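Local coordinates for protein rRNA adenine N-6-methyltransferase (Saccharopolyspora erythraea, PDB 6NVM) that dimethylates a single adenine of 23S rRNA with S-adenosyl-L-methionine as methyl donor, lowering the ribosome's affinity for macrolide, lincosamide and streptogramin B antibiotics, at residues T65-P70 with I159-M164; T163-L168 with S213-L218; L191-F196 with R219-P224; D267-G272 with L286-R291. One frame throughout, in Å; residues are numbered along the deposited sequence.

Contact 1: residues T65-P70 with I159-M164; sequences TAELRP and IETATM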
loop_
_atom_site.group_PDB
_atom_site.type_symbol
_atom_site.label_atom_id
_atom_site.label_comp_id
_atom_site.label_asym_id
_atom_site.label_seq_id
_atom_site.Cartn_x
_atom_site.Cartn_y
_atom_site.Cartn_z
ATOM N N THR A 65 -3.054 4.377 -13.243
ATOM C CA THR A 65 -2.966 3.316 -12.244
ATOM C C THR A 65 -4.005 3.482 -11.143
ATOM O O THR A 65 -4.419 2.493 -10.524
ATOM C CB THR A 65 -1.560 3.302 -11.630
ATOM O OG1 THR A 65 -0.607 2.933 -12.629
ATOM C CG2 THR A 65 -1.463 2.329 -10.461
ATOM N N ALA A 66 -4.419 4.716 -10.862
ATOM C CA ALA A 66 -5.276 4.962 -9.714
ATOM C C ALA A 66 -6.696 4.441 -9.902
ATOM O O ALA A 66 -7.467 4.452 -8.939
ATOM C CB ALA A 66 -5.297 6.456 -9.407
ATOM N N GLU A 67 -7.057 4.005 -11.107
ATOM C CA GLU A 67 -8.373 3.433 -11.382
ATOM C C GLU A 67 -9.481 4.396 -10.959
ATOM O O GLU A 67 -10.357 4.078 -10.151
ATOM C CB GLU A 67 -8.514 2.072 -10.697
ATOM C CG GLU A 67 -7.494 1.070 -11.230
ATOM C CD GLU A 67 -7.637 -0.321 -10.649
ATOM O OE1 GLU A 67 -7.968 -0.447 -9.449
ATOM O OE2 GLU A 67 -7.401 -1.292 -11.409
ATOM N N LEU A 68 -9.430 5.587 -11.543
ATOM C CA LEU A 68 -10.341 6.667 -11.204
ATOM C C LEU A 68 -11.582 6.627 -12.089
ATOM O O LEU A 68 -11.600 6.007 -13.154
ATOM C CB LEU A 68 -9.636 8.014 -11.346
ATOM C CG LEU A 68 -8.332 8.148 -10.555
ATOM C CD1 LEU A 68 -7.684 9.491 -10.869
ATOM C CD2 LEU A 68 -8.595 7.996 -9.063
ATOM N N ARG A 69 -12.632 7.293 -11.625
ATOM C CA ARG A 69 -13.880 7.377 -12.367
ATOM C C ARG A 69 -14.595 8.653 -11.957
ATOM O O ARG A 69 -14.283 9.235 -10.911
ATOM C CB ARG A 69 -14.775 6.153 -12.116
ATOM C CG ARG A 69 -15.131 5.931 -10.664
ATOM C CD ARG A 69 -16.084 4.760 -10.504
ATOM N NE ARG A 69 -16.515 4.589 -9.116
ATOM C CZ ARG A 69 -15.853 3.891 -8.198
ATOM N NH1 ARG A 69 -14.716 3.282 -8.504
ATOM N NH2 ARG A 69 -16.336 3.796 -6.966
ATOM N N PRO A 70 -15.566 9.107 -12.751
ATOM C CA PRO A 70 -16.125 10.456 -12.538
ATOM C C PRO A 70 -16.847 10.649 -11.214
ATOM O O PRO A 70 -16.988 11.797 -10.778
ATOM C CB PRO A 70 -17.090 10.629 -13.719
ATOM C CG PRO A 70 -16.644 9.661 -14.737
ATOM C CD PRO A 70 -16.078 8.493 -13.986
ATOM N N ILE A 159 -11.568 3.446 1.698
ATOM C CA ILE A 159 -10.641 3.598 0.585
ATOM C C ILE A 159 -10.869 2.475 -0.416
ATOM O O ILE A 159 -11.208 1.341 -0.047
ATOM C CB ILE A 159 -9.185 3.620 1.081
ATOM C CG1 ILE A 159 -8.251 4.122 -0.019
ATOM C CG2 ILE A 159 -8.730 2.231 1.538
ATOM C CD1 ILE A 159 -6.863 4.496 0.474
ATOM N N GLU A 160 -10.708 2.799 -1.701
ATOM C CA GLU A 160 -10.711 1.798 -2.763
ATOM C C GLU A 160 -9.294 1.435 -3.176
ATOM O O GLU A 160 -8.898 0.270 -3.080
ATOM C CB GLU A 160 -11.493 2.293 -3.988
ATOM C CG GLU A 160 -12.980 2.329 -3.793
ATOM C CD GLU A 160 -13.742 2.399 -5.108
ATOM O OE1 GLU A 160 -13.100 2.543 -6.171
ATOM O OE2 GLU A 160 -14.983 2.301 -5.074
ATOM N N THR A 161 -8.526 2.419 -3.645
ATOM C CA THR A 161 -7.153 2.203 -4.067
ATOM C C THR A 161 -6.262 3.293 -3.501
ATOM O O THR A 161 -6.707 4.415 -3.230
ATOM C CB THR A 161 -7.010 2.202 -5.593
ATOM O OG1 THR A 161 -7.273 3.519 -6.090
ATOM C CG2 THR A 161 -7.967 1.211 -6.210
ATOM N N ALA A 162 -4.990 2.943 -3.324
ATOM C CA ALA A 162 -3.957 3.890 -2.938
ATOM C C ALA A 162 -2.794 3.683 -3.891
ATOM O O ALA A 162 -2.243 2.580 -3.970
ATOM C CB ALA A 162 -3.514 3.694 -1.487
ATOM N N THR A 163 -2.443 4.729 -4.630
ATOM C CA THR A 163 -1.370 4.687 -5.611
ATOM C C THR A 163 -0.269 5.608 -5.111
ATOM O O THR A 163 -0.515 6.795 -4.872
ATOM C CB THR A 163 -1.877 5.119 -6.986
ATOM O OG1 THR A 163 -2.943 4.249 -7.387
ATOM C CG2 THR A 163 -0.770 5.054 -8.029
ATOM N N MET A 164 0.937 5.069 -4.963
ATOM C CA MET A 164 2.008 5.782 -4.288
ATOM C C MET A 164 3.308 5.644 -5.060
ATOM O O MET A 164 3.629 4.564 -5.566
ATOM C CB MET A 164 2.207 5.254 -2.862
ATOM C CG MET A 164 1.083 5.611 -1.921
ATOM S SD MET A 164 1.161 4.673 -0.385
ATOM C CE MET A 164 0.613 3.062 -0.941
#

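Contact 2: residues T163-L168 with S213-L218; sequences TMVTQL and SAIMRL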
loop_
_atom_site.group_PDB
_atom_site.type_symbol
_atom_site.label_atom_id
_atom_site.label_comp_id
_atom_site.label_asym_id
_atom_site.label_seq_id
_atom_site.Cartn_x
_atom_site.Cartn_y
_atom_site.Cartn_z
ATOM N N THR A 163 -2.443 4.729 -4.630
ATOM C CA THR A 163 -1.370 4.687 -5.611
ATOM C C THR A 163 -0.269 5.608 -5.111
ATOM O O THR A 163 -0.515 6.795 -4.872
ATOM C CB THR A 163 -1.877 5.119 -6.986
ATOM O OG1 THR A 163 -2.943 4.249 -7.387
ATOM C CG2 THR A 163 -0.770 5.054 -8.029
ATOM N N MET A 164 0.937 5.069 -4.963
ATOM C CA MET A 164 2.008 5.782 -4.288
ATOM C C MET A 164 3.308 5.644 -5.060
ATOM O O MET A 164 3.629 4.564 -5.566
ATOM C CB MET A 164 2.207 5.254 -2.862
ATOM C CG MET A 164 1.083 5.611 -1.921
ATOM S SD MET A 164 1.161 4.673 -0.385
ATOM C CE MET A 164 0.613 3.062 -0.941
ATOM N N VAL A 165 4.047 6.747 -5.138
ATOM C CA VAL A 165 5.426 6.750 -5.599
ATOM C C VAL A 165 6.294 6.711 -4.349
ATOM O O VAL A 165 6.220 7.619 -3.509
ATOM C CB VAL A 165 5.739 7.987 -6.453
ATOM C CG1 VAL A 165 7.199 7.975 -6.895
ATOM C CG2 VAL A 165 4.812 8.050 -7.644
ATOM N N THR A 166 7.091 5.655 -4.210
ATOM C CA THR A 166 7.951 5.452 -3.049
ATOM C C THR A 166 9.363 5.133 -3.520
ATOM O O THR A 166 9.624 4.982 -4.714
ATOM C CB THR A 166 7.428 4.317 -2.157
ATOM O OG1 THR A 166 7.619 3.055 -2.817
ATOM C CG2 THR A 166 5.949 4.503 -1.851
ATOM N N GLN A 167 10.283 5.011 -2.571
ATOM C CA GLN A 167 11.586 4.456 -2.905
ATOM C C GLN A 167 11.410 3.040 -3.439
ATOM O O GLN A 167 10.473 2.325 -3.072
ATOM C CB GLN A 167 12.509 4.456 -1.686
ATOM C CG GLN A 167 13.005 5.837 -1.296
ATOM C CD GLN A 167 14.115 5.791 -0.263
ATOM O OE1 GLN A 167 14.388 4.746 0.329
ATOM N NE2 GLN A 167 14.764 6.928 -0.045
ATOM N N LEU A 168 12.323 2.642 -4.325
ATOM C CA LEU A 168 12.205 1.350 -4.995
ATOM C C LEU A 168 12.215 0.194 -3.999
ATOM O O LEU A 168 11.382 -0.718 -4.080
ATOM C CB LEU A 168 13.336 1.189 -6.013
ATOM C CG LEU A 168 13.413 -0.150 -6.750
ATOM C CD1 LEU A 168 12.134 -0.430 -7.529
ATOM C CD2 LEU A 168 14.630 -0.177 -7.671
ATOM N N SER A 213 12.956 5.105 -7.528
ATOM C CA SER A 213 11.635 5.045 -6.923
ATOM C C SER A 213 10.807 3.971 -7.627
ATOM O O SER A 213 11.296 3.240 -8.493
ATOM C CB SER A 213 10.956 6.415 -6.991
ATOM O OG SER A 213 11.664 7.382 -6.236
ATOM N N ALA A 214 9.533 3.897 -7.257
ATOM C CA ALA A 214 8.631 2.921 -7.847
ATOM C C ALA A 214 7.207 3.398 -7.626
ATOM O O ALA A 214 6.930 4.178 -6.712
ATOM C CB ALA A 214 8.840 1.528 -7.242
ATOM N N ILE A 215 6.310 2.931 -8.486
ATOM C CA ILE A 215 4.876 3.071 -8.274
ATOM C C ILE A 215 4.370 1.761 -7.699
ATOM O O ILE A 215 4.614 0.689 -8.269
ATOM C CB ILE A 215 4.134 3.415 -9.576
ATOM C CG1 ILE A 215 4.694 4.698 -10.190
ATOM C CG2 ILE A 215 2.641 3.566 -9.299
ATOM C CD1 ILE A 215 4.243 4.932 -11.610
ATOM N N MET A 216 3.675 1.842 -6.572
ATOM C CA MET A 216 3.007 0.695 -5.980
ATOM C C MET A 216 1.563 1.075 -5.690
ATOM O O MET A 216 1.230 2.254 -5.532
ATOM C CB MET A 216 3.710 0.227 -4.692
ATOM C CG MET A 216 3.718 1.246 -3.564
ATOM S SD MET A 216 4.442 0.597 -2.035
ATOM C CE MET A 216 3.270 -0.684 -1.614
ATOM N N ARG A 217 0.704 0.063 -5.620
ATOM C CA ARG A 217 -0.722 0.277 -5.433
ATOM C C ARG A 217 -1.274 -0.709 -4.415
ATOM O O ARG A 217 -0.932 -1.891 -4.437
ATOM C CB ARG A 217 -1.472 0.134 -6.765
ATOM C CG ARG A 217 -2.986 0.293 -6.671
ATOM C CD ARG A 217 -3.616 0.308 -8.066
ATOM N NE ARG A 217 -3.234 -0.875 -8.836
ATOM C CZ ARG A 217 -3.430 -1.020 -10.141
ATOM N NH1 ARG A 217 -4.009 -0.057 -10.845
ATOM N NH2 ARG A 217 -3.044 -2.133 -10.746
ATOM N N LEU A 218 -2.105 -0.199 -3.513
ATOM C CA LEU A 218 -2.959 -1.014 -2.659
ATOM C C LEU A 218 -4.380 -0.972 -3.202
ATOM O O LEU A 218 -4.863 0.088 -3.604
ATOM C CB LEU A 218 -2.965 -0.505 -1.214
ATOM C CG LEU A 218 -1.631 -0.257 -0.521
ATOM C CD1 LEU A 218 -1.872 0.168 0.925
ATOM C CD2 LEU A 218 -0.772 -1.492 -0.582
#

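Contact 3: residues L191-F196 with R219-P224; sequences LFEWEF and RRRAEP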
loop_
_atom_site.group_PDB
_atom_site.type_symbol
_atom_site.label_atom_id
_atom_site.label_comp_id
_atom_site.label_asym_id
_atom_site.label_seq_id
_atom_site.Cartn_x
_atom_site.Cartn_y
_atom_site.Cartn_z
ATOM N N LEU A 191 -7.389 -8.453 3.380
ATOM C CA LEU A 191 -8.163 -7.239 3.144
ATOM C C LEU A 191 -7.672 -6.423 1.961
ATOM O O LEU A 191 -8.480 -5.738 1.332
ATOM C CB LEU A 191 -8.147 -6.336 4.383
ATOM C CG LEU A 191 -8.668 -6.909 5.702
ATOM C CD1 LEU A 191 -8.639 -5.837 6.795
ATOM C CD2 LEU A 191 -10.064 -7.460 5.531
ATOM N N PHE A 192 -6.377 -6.491 1.638
ATOM C CA PHE A 192 -5.763 -5.646 0.622
ATOM C C PHE A 192 -4.904 -6.453 -0.337
ATOM O O PHE A 192 -4.153 -7.339 0.080
ATOM C CB PHE A 192 -4.875 -4.578 1.257
ATOM C CG PHE A 192 -5.628 -3.399 1.776
ATOM C CD1 PHE A 192 -6.147 -3.399 3.060
ATOM C CD2 PHE A 192 -5.813 -2.281 0.977
ATOM C CE1 PHE A 192 -6.843 -2.315 3.532
ATOM C CE2 PHE A 192 -6.502 -1.190 1.453
ATOM C CZ PHE A 192 -7.019 -1.211 2.728
ATOM N N GLU A 193 -5.002 -6.123 -1.619
ATOM C CA GLU A 193 -4.004 -6.516 -2.605
ATOM C C GLU A 193 -2.877 -5.485 -2.600
ATOM O O GLU A 193 -3.120 -4.283 -2.449
ATOM C CB GLU A 193 -4.628 -6.625 -4.001
ATOM C CG GLU A 193 -5.874 -7.509 -4.073
ATOM C CD GLU A 193 -6.598 -7.418 -5.417
ATOM O OE1 GLU A 193 -6.253 -6.544 -6.235
ATOM O OE2 GLU A 193 -7.517 -8.231 -5.653
ATOM N N TRP A 194 -1.640 -5.964 -2.712
ATOM C CA TRP A 194 -0.454 -5.117 -2.803
ATOM C C TRP A 194 0.202 -5.415 -4.143
ATOM O O TRP A 194 0.570 -6.563 -4.410
ATOM C CB TRP A 194 0.535 -5.390 -1.663
ATOM C CG TRP A 194 0.021 -5.156 -0.258
ATOM C CD1 TRP A 194 -0.997 -5.817 0.368
ATOM C CD2 TRP A 194 0.539 -4.225 0.700
ATOM N NE1 TRP A 194 -1.156 -5.341 1.651
ATOM C CE2 TRP A 194 -0.224 -4.364 1.878
ATOM C CE3 TRP A 194 1.571 -3.279 0.673
ATOM C CZ2 TRP A 194 0.012 -3.594 3.016
ATOM C CZ3 TRP A 194 1.799 -2.509 1.800
ATOM C CH2 TRP A 194 1.023 -2.672 2.956
ATOM N N GLU A 195 0.366 -4.388 -4.973
ATOM C CA GLU A 195 0.797 -4.587 -6.350
ATOM C C GLU A 195 1.967 -3.669 -6.676
ATOM O O GLU A 195 1.925 -2.470 -6.382
ATOM C CB GLU A 195 -0.375 -4.347 -7.312
ATOM C CG GLU A 195 -1.545 -5.314 -7.091
ATOM C CD GLU A 195 -2.783 -4.973 -7.911
ATOM O OE1 GLU A 195 -2.811 -3.900 -8.551
ATOM O OE2 GLU A 195 -3.736 -5.783 -7.908
ATOM N N PHE A 196 3.015 -4.243 -7.268
ATOM C CA PHE A 196 4.149 -3.477 -7.772
ATOM C C PHE A 196 3.848 -3.085 -9.213
ATOM O O PHE A 196 3.604 -3.955 -10.058
ATOM C CB PHE A 196 5.433 -4.301 -7.693
ATOM C CG PHE A 196 6.663 -3.562 -8.141
ATOM C CD1 PHE A 196 7.424 -2.848 -7.233
ATOM C CD2 PHE A 196 7.060 -3.584 -9.467
ATOM C CE1 PHE A 196 8.552 -2.172 -7.635
ATOM C CE2 PHE A 196 8.189 -2.905 -9.876
ATOM C CZ PHE A 196 8.936 -2.200 -8.960
ATOM N N ARG A 219 -5.047 -2.121 -3.221
ATOM C CA ARG A 219 -6.465 -2.192 -3.554
ATOM C C ARG A 219 -7.180 -2.864 -2.394
ATOM O O ARG A 219 -6.843 -3.996 -2.033
ATOM C CB ARG A 219 -6.716 -2.969 -4.853
ATOM C CG ARG A 219 -5.828 -2.546 -6.021
ATOM C CD ARG A 219 -6.178 -3.287 -7.313
ATOM N NE ARG A 219 -7.460 -2.834 -7.842
ATOM C CZ ARG A 219 -8.626 -3.432 -7.628
ATOM N NH1 ARG A 219 -8.698 -4.543 -6.905
ATOM N NH2 ARG A 219 -9.732 -2.912 -8.144
ATOM N N ARG A 220 -8.158 -2.172 -1.813
ATOM C CA ARG A 220 -8.998 -2.790 -0.796
ATOM C C ARG A 220 -9.971 -3.748 -1.473
ATOM O O ARG A 220 -10.750 -3.337 -2.339
ATOM C CB ARG A 220 -9.753 -1.728 -0.001
ATOM C CG ARG A 220 -10.400 -2.279 1.267
ATOM C CD ARG A 220 -11.062 -1.190 2.075
ATOM N NE ARG A 220 -12.292 -0.735 1.436
ATOM C CZ ARG A 220 -13.443 -1.399 1.466
ATOM N NH1 ARG A 220 -13.531 -2.561 2.101
ATOM N NH2 ARG A 220 -14.510 -0.899 0.855
ATOM N N ARG A 221 -9.919 -5.023 -1.088
ATOM C CA ARG A 221 -10.744 -6.037 -1.734
ATOM C C ARG A 221 -12.218 -5.767 -1.478
ATOM O O ARG A 221 -12.627 -5.481 -0.348
ATOM C CB ARG A 221 -10.385 -7.434 -1.219
ATOM C CG ARG A 221 -8.920 -7.818 -1.369
ATOM C CD ARG A 221 -8.661 -9.215 -0.801
ATOM N NE ARG A 221 -7.240 -9.553 -0.798
ATOM C CZ ARG A 221 -6.585 -10.077 -1.829
ATOM N NH1 ARG A 221 -7.211 -10.330 -2.974
ATOM N NH2 ARG A 221 -5.290 -10.342 -1.714
ATOM N N ALA A 222 -13.024 -5.888 -2.534
ATOM C CA ALA A 222 -14.467 -5.729 -2.382
ATOM C C ALA A 222 -15.027 -6.752 -1.403
ATOM O O ALA A 222 -15.866 -6.416 -0.559
ATOM C CB ALA A 222 -15.156 -5.846 -3.743
ATOM N N GLU A 223 -14.576 -8.004 -1.493
ATOM C CA GLU A 223 -14.920 -9.022 -0.503
ATOM C C GLU A 223 -13.653 -9.457 0.227
ATOM O O GLU A 223 -12.717 -9.963 -0.418
ATOM C CB GLU A 223 -15.616 -10.229 -1.154
ATOM C CG GLU A 223 -14.779 -11.041 -2.148
ATOM C CD GLU A 223 -15.406 -12.393 -2.477
ATOM O OE1 GLU A 223 -16.561 -12.426 -2.962
ATOM O OE2 GLU A 223 -14.742 -13.428 -2.233
ATOM N N PRO A 224 -13.550 -9.264 1.541
ATOM C CA PRO A 224 -12.370 -9.754 2.262
ATOM C C PRO A 224 -12.253 -11.268 2.181
ATOM O O PRO A 224 -13.255 -11.986 2.157
ATOM C CB PRO A 224 -12.620 -9.293 3.700
ATOM C CG PRO A 224 -13.528 -8.124 3.566
ATOM C CD PRO A 224 -14.418 -8.456 2.414
HETATM O O HOH W 1 -11.181 -5.966 1.952
HETATM O O HOH W 2 -9.863 -9.902 -3.832
#

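Contact 4: residues D267-G272 with L286-R291; sequences DHAGVG and LRLFER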
loop_
_atom_site.group_PDB
_atom_site.type_symbol
_atom_site.label_atom_id
_atom_site.label_comp_id
_atom_site.label_asym_id
_atom_site.label_seq_id
_atom_site.Cartn_x
_atom_site.Cartn_y
_atom_site.Cartn_z
ATOM N N ASP A 267 2.274 -29.179 4.484
ATOM C CA ASP A 267 2.204 -29.890 3.213
ATOM C C ASP A 267 1.102 -29.317 2.323
ATOM O O ASP A 267 1.292 -29.151 1.114
ATOM C CB ASP A 267 1.982 -31.384 3.455
ATOM C CG ASP A 267 3.243 -32.107 3.932
ATOM O OD1 ASP A 267 4.316 -31.468 4.039
ATOM O OD2 ASP A 267 3.161 -33.327 4.196
ATOM N N HIS A 268 -0.062 -29.014 2.905
ATOM C CA HIS A 268 -1.152 -28.420 2.135
ATOM C C HIS A 268 -0.722 -27.102 1.501
ATOM O O HIS A 268 -1.055 -26.819 0.341
ATOM C CB HIS A 268 -2.372 -28.221 3.044
ATOM C CG HIS A 268 -3.542 -27.589 2.359
ATOM N ND1 HIS A 268 -4.148 -28.150 1.255
ATOM C CD2 HIS A 268 -4.218 -26.443 2.619
ATOM C CE1 HIS A 268 -5.146 -27.375 0.863
ATOM N NE2 HIS A 268 -5.209 -26.334 1.675
ATOM N N ALA A 269 0.022 -26.284 2.245
ATOM C CA ALA A 269 0.480 -24.997 1.749
ATOM C C ALA A 269 1.687 -25.110 0.830
ATOM O O ALA A 269 2.035 -24.122 0.173
ATOM C CB ALA A 269 0.823 -24.078 2.922
ATOM N N GLY A 270 2.323 -26.275 0.754
ATOM C CA GLY A 270 3.543 -26.392 -0.015
ATOM C C GLY A 270 4.723 -25.693 0.621
ATOM O O GLY A 270 5.600 -25.195 -0.093
ATOM N N VAL A 271 4.769 -25.648 1.952
ATOM C CA VAL A 271 5.793 -24.934 2.704
ATOM C C VAL A 271 6.624 -25.945 3.481
ATOM O O VAL A 271 6.082 -26.879 4.079
ATOM C CB VAL A 271 5.149 -23.903 3.653
ATOM C CG1 VAL A 271 6.179 -23.265 4.561
ATOM C CG2 VAL A 271 4.404 -22.833 2.834
ATOM N N GLY A 272 7.942 -25.764 3.460
ATOM C CA GLY A 272 8.816 -26.607 4.253
ATOM C C GLY A 272 8.823 -26.204 5.718
ATOM O O GLY A 272 8.672 -25.036 6.070
ATOM N N LEU A 286 -2.363 -18.298 3.335
ATOM C CA LEU A 286 -3.797 -18.579 3.350
ATOM C C LEU A 286 -4.065 -20.080 3.393
ATOM O O LEU A 286 -4.922 -20.550 4.150
ATOM C CB LEU A 286 -4.465 -17.965 2.122
ATOM C CG LEU A 286 -4.505 -16.445 2.032
ATOM C CD1 LEU A 286 -5.035 -16.023 0.657
ATOM C CD2 LEU A 286 -5.367 -15.896 3.143
ATOM N N ARG A 287 -3.358 -20.846 2.566
ATOM C CA ARG A 287 -3.531 -22.296 2.575
ATOM C C ARG A 287 -3.101 -22.892 3.910
ATOM O O ARG A 287 -3.761 -23.795 4.438
ATOM C CB ARG A 287 -2.737 -22.926 1.430
ATOM C CG ARG A 287 -3.389 -22.764 0.056
ATOM C CD ARG A 287 -2.990 -23.908 -0.880
ATOM N NE ARG A 287 -1.544 -23.972 -1.072
ATOM C CZ ARG A 287 -0.870 -23.230 -1.944
ATOM N NH1 ARG A 287 -1.507 -22.361 -2.719
ATOM N NH2 ARG A 287 0.445 -23.356 -2.043
ATOM N N LEU A 288 -1.992 -22.404 4.464
ATOM C CA LEU A 288 -1.542 -22.868 5.771
ATOM C C LEU A 288 -2.630 -22.667 6.818
ATOM O O LEU A 288 -2.929 -23.572 7.606
ATOM C CB LEU A 288 -0.260 -22.129 6.165
ATOM C CG LEU A 288 0.500 -22.591 7.411
ATOM C CD1 LEU A 288 1.150 -23.949 7.164
ATOM C CD2 LEU A 288 1.549 -21.549 7.804
ATOM N N PHE A 289 -3.235 -21.475 6.838
ATOM C CA PHE A 289 -4.269 -21.187 7.826
ATOM C C PHE A 289 -5.507 -22.034 7.578
ATOM O O PHE A 289 -6.121 -22.538 8.522
ATOM C CB PHE A 289 -4.631 -19.702 7.801
ATOM C CG PHE A 289 -5.777 -19.359 8.712
ATOM C CD1 PHE A 289 -5.605 -19.368 10.084
ATOM C CD2 PHE A 289 -7.028 -19.056 8.198
ATOM C CE1 PHE A 289 -6.655 -19.073 10.930
ATOM C CE2 PHE A 289 -8.086 -18.759 9.040
ATOM C CZ PHE A 289 -7.899 -18.770 10.408
ATOM N N GLU A 290 -5.885 -22.191 6.308
ATOM C CA GLU A 290 -7.045 -22.999 5.956
ATOM C C GLU A 290 -6.976 -24.372 6.612
ATOM O O GLU A 290 -7.933 -24.819 7.250
ATOM C CB GLU A 290 -7.119 -23.122 4.436
ATOM C CG GLU A 290 -8.267 -23.958 3.907
ATOM C CD GLU A 290 -8.264 -24.032 2.386
ATOM O OE1 GLU A 290 -7.169 -24.192 1.790
ATOM O OE2 GLU A 290 -9.354 -23.913 1.789
ATOM N N ARG A 291 -5.842 -25.057 6.463
ATOM C CA ARG A 291 -5.723 -26.398 7.025
ATOM C C ARG A 291 -5.585 -26.353 8.540
ATOM O O ARG A 291 -6.138 -27.206 9.245
ATOM C CB ARG A 291 -4.535 -27.130 6.398
ATOM C CG ARG A 291 -4.359 -28.568 6.891
ATOM C CD ARG A 291 -5.617 -29.413 6.658
ATOM N NE ARG A 291 -5.456 -30.776 7.159
ATOM C CZ ARG A 291 -5.634 -31.138 8.427
ATOM N NH1 ARG A 291 -5.982 -30.238 9.340
ATOM N NH2 ARG A 291 -5.461 -32.404 8.785
#

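Contact 1: residues T65-P70 with I159-M164
Arg-69 and Glu-160 make the charged part of this contact, an end-on salt bridge in which two guanidinium nitrogens each take one carboxylate oxygen. NH2 of Arg-69 reaches OE2 of Glu-160 at 2.8 Å in an almost straight bond lying in the guanidinium plane, while NH1 of Arg-69 meets the syn lone pair of OE1 of Glu-160 at 2.9 Å. The two planes are turned 37° apart, so the fork is twisted rather than flat. The Arg-69 chain runs extended from CG to NE and so brings its end to the carboxylate; NE is held by Asp-71.

Away from that salt bridge, OG1 of Thr-161 lies 3.0 Å from the carbonyl O of Ala-66, just where the chain leaves its helix. In the conformer modelled here, OE1 of Glu-67, salt-bridged to Arg-219, touches the methyl CG2 of Thr-161 at 3.6 Å. Deeper in, CG2 of Thr-65 packs on CG2 of Thr-163 at 3.7 Å, and OG1 of Thr-163 sits against CA of Ala-66.

The loop leaving helix 56-65 thus crosses one face of strand 159-167, which lies between strands 135-140 and 213-220 in the sheet; helix 146-155 packs on Ala-162 and Met-164 from the other face.

Contact 2: residues T163-L168 with S213-L218
Met-216 has CG wedged between its backbone N and carbonyl carbon (chi1 63°), and a bend at chi3 carries its chain on, with SD 4.1 Å from OG1 of Thr-166, the two side chains meeting at about a right angle. Met-164 turns the other way, CG beside its own N (chi1 -70°), and with a further bend at chi3 (-74°) its CE touches CG of Leu-218 at 4.0 Å in the conformer modelled.

The two strands run antiparallel. Met-164 and Met-216 form one hydrogen-bonded pair, both bonds 2.9 Å between N and O; Thr-166 and Ala-214 form the next, where the bond from N of Ala-214 to O of Thr-166 is more bent.

Strand 213-220 is the reversed seventh strand of the class I methyltransferase sheet, inserted between 159-167 and 192-200. Val-165, near the predicted S-adenosyl-L-methionine residues Ala-140 and Leu-53, shares a face with Thr-163 and Ile-215, whose CG2 atoms meet at 3.9 Å against Ile-62 of helix 56-65. At the strand's end, CD1 of Leu-168 packs on CB of Ala-214 at 3.8 Å, and OG1 of Thr-166 donates to O of Gln-167.

Contact 3: residues L191-F196 with R219-P224
Leu-191, Phe-192 and Glu-193 pair antiparallel with Arg-219 to Arg-221: Glu-193 and Arg-219 exchange two backbone bonds, N of Arg-221 gives a third to O of Leu-191 at 2.9 Å, and Phe-192 and Arg-220 face each other as the non-hydrogen-bonded pair between them. Water 1 joins O of Leu-191 to O of Arg-221, so the Leu-191 carbonyl accepts twice.

Glu-193 sits between two arginines. Its OE1 receives NH1 of Arg-219 at 3.2 Å, approached from above the carboxylate plane, while the aliphatic CG of Glu-193 lies over one face of the Arg-221 guanidinium, 3.3 Å from NH1. OE2 of Glu-193 is 3.4 Å from that same NH1 but well out of the guanidinium plane, a purely electrostatic pairing; water 2, in the guanidinium plane, accepts a hydrogen bond from NH1 instead. NE of Arg-219 also forms a salt bridge with OE1 of Glu-67, and NE of Arg-221 bonds O of Trp-189, whose ring makes a cation-pi contact with Arg-221.

On the opposite face, CG of Arg-220 makes a CH-pi contact with the Phe-192 ring, 4.2 Å from its centroid; NE of Arg-220 continues to O of Ile-159. Toward the end of the pairing, CD2 of Leu-191 packs on CB of Pro-224 at 3.6 Å.

These are strands six and seven of the 3-2-1-4-5-7-6 order characteristic of the class I methyltransferase fold, with strand seven antiparallel to its neighbours, joined here at the sheet's edge and tied on one face by a surface salt-bridge network.

Contact 4: residues D267-G272 with L286-R291
Arg-287 reaches across to the last turn of helix 259-269 and takes up two backbone carbonyls there. Its NE donates to O of His-268 at 3.2 Å, and its NH2 to O of Ala-269 at 2.8 Å; the second donor stands well above the carbonyl plane, and neither bond is straight. The bend at chi3 (-59°) brings the guanidinium edge round to both oxygens. Gly-270, with positive phi, ends that helix in a Schellman motif, its N bonded back to O of Asp-267.

The His-268 ring has its own acceptor. NE2 gives a nearly straight bond to OE1 of Glu-290 at 2.9 Å, in the ring plane but from above the carboxylate plane. CD of Arg-287 lies over one ring face, and CB of Arg-291 comes within 3.9 Å of CD2 of His-268. CB of Ala-269 meets CB of Leu-288 at 3.9 Å.

The partly negative C-terminal end of helix 259-269 would be expected to favour the positive guanidinium of Arg-287. Glu-290 would tend to favour a protonated imidazole at His-268, and the nearby Arg-287 to oppose it.

Contacts 1, 2 and 3 belong to one sheet. Contact 1 lays a loop over strand 159-167, contact 2 pairs that strand with 213-220, and contact 3 adds 192-200 beyond it; contacts 1 and 2 share Thr-163 and Met-164. Arg-217 ties all three together: its NH1 lies 2.6 Å from O of Thr-65, and its NH2 forms a salt bridge with OE1 of Glu-195 (2.8 Å) in the conformer modelled. Contact 2 lies nearest the predicted S-adenosyl-L-methionine site, the side chain of Val-165 being about 4 Å from that of Ala-140. Contact 4 stands apart in the C-terminal helices, its nearest atoms about 6 Å from contact 3 and its centre about 30 Å from that of contact 2.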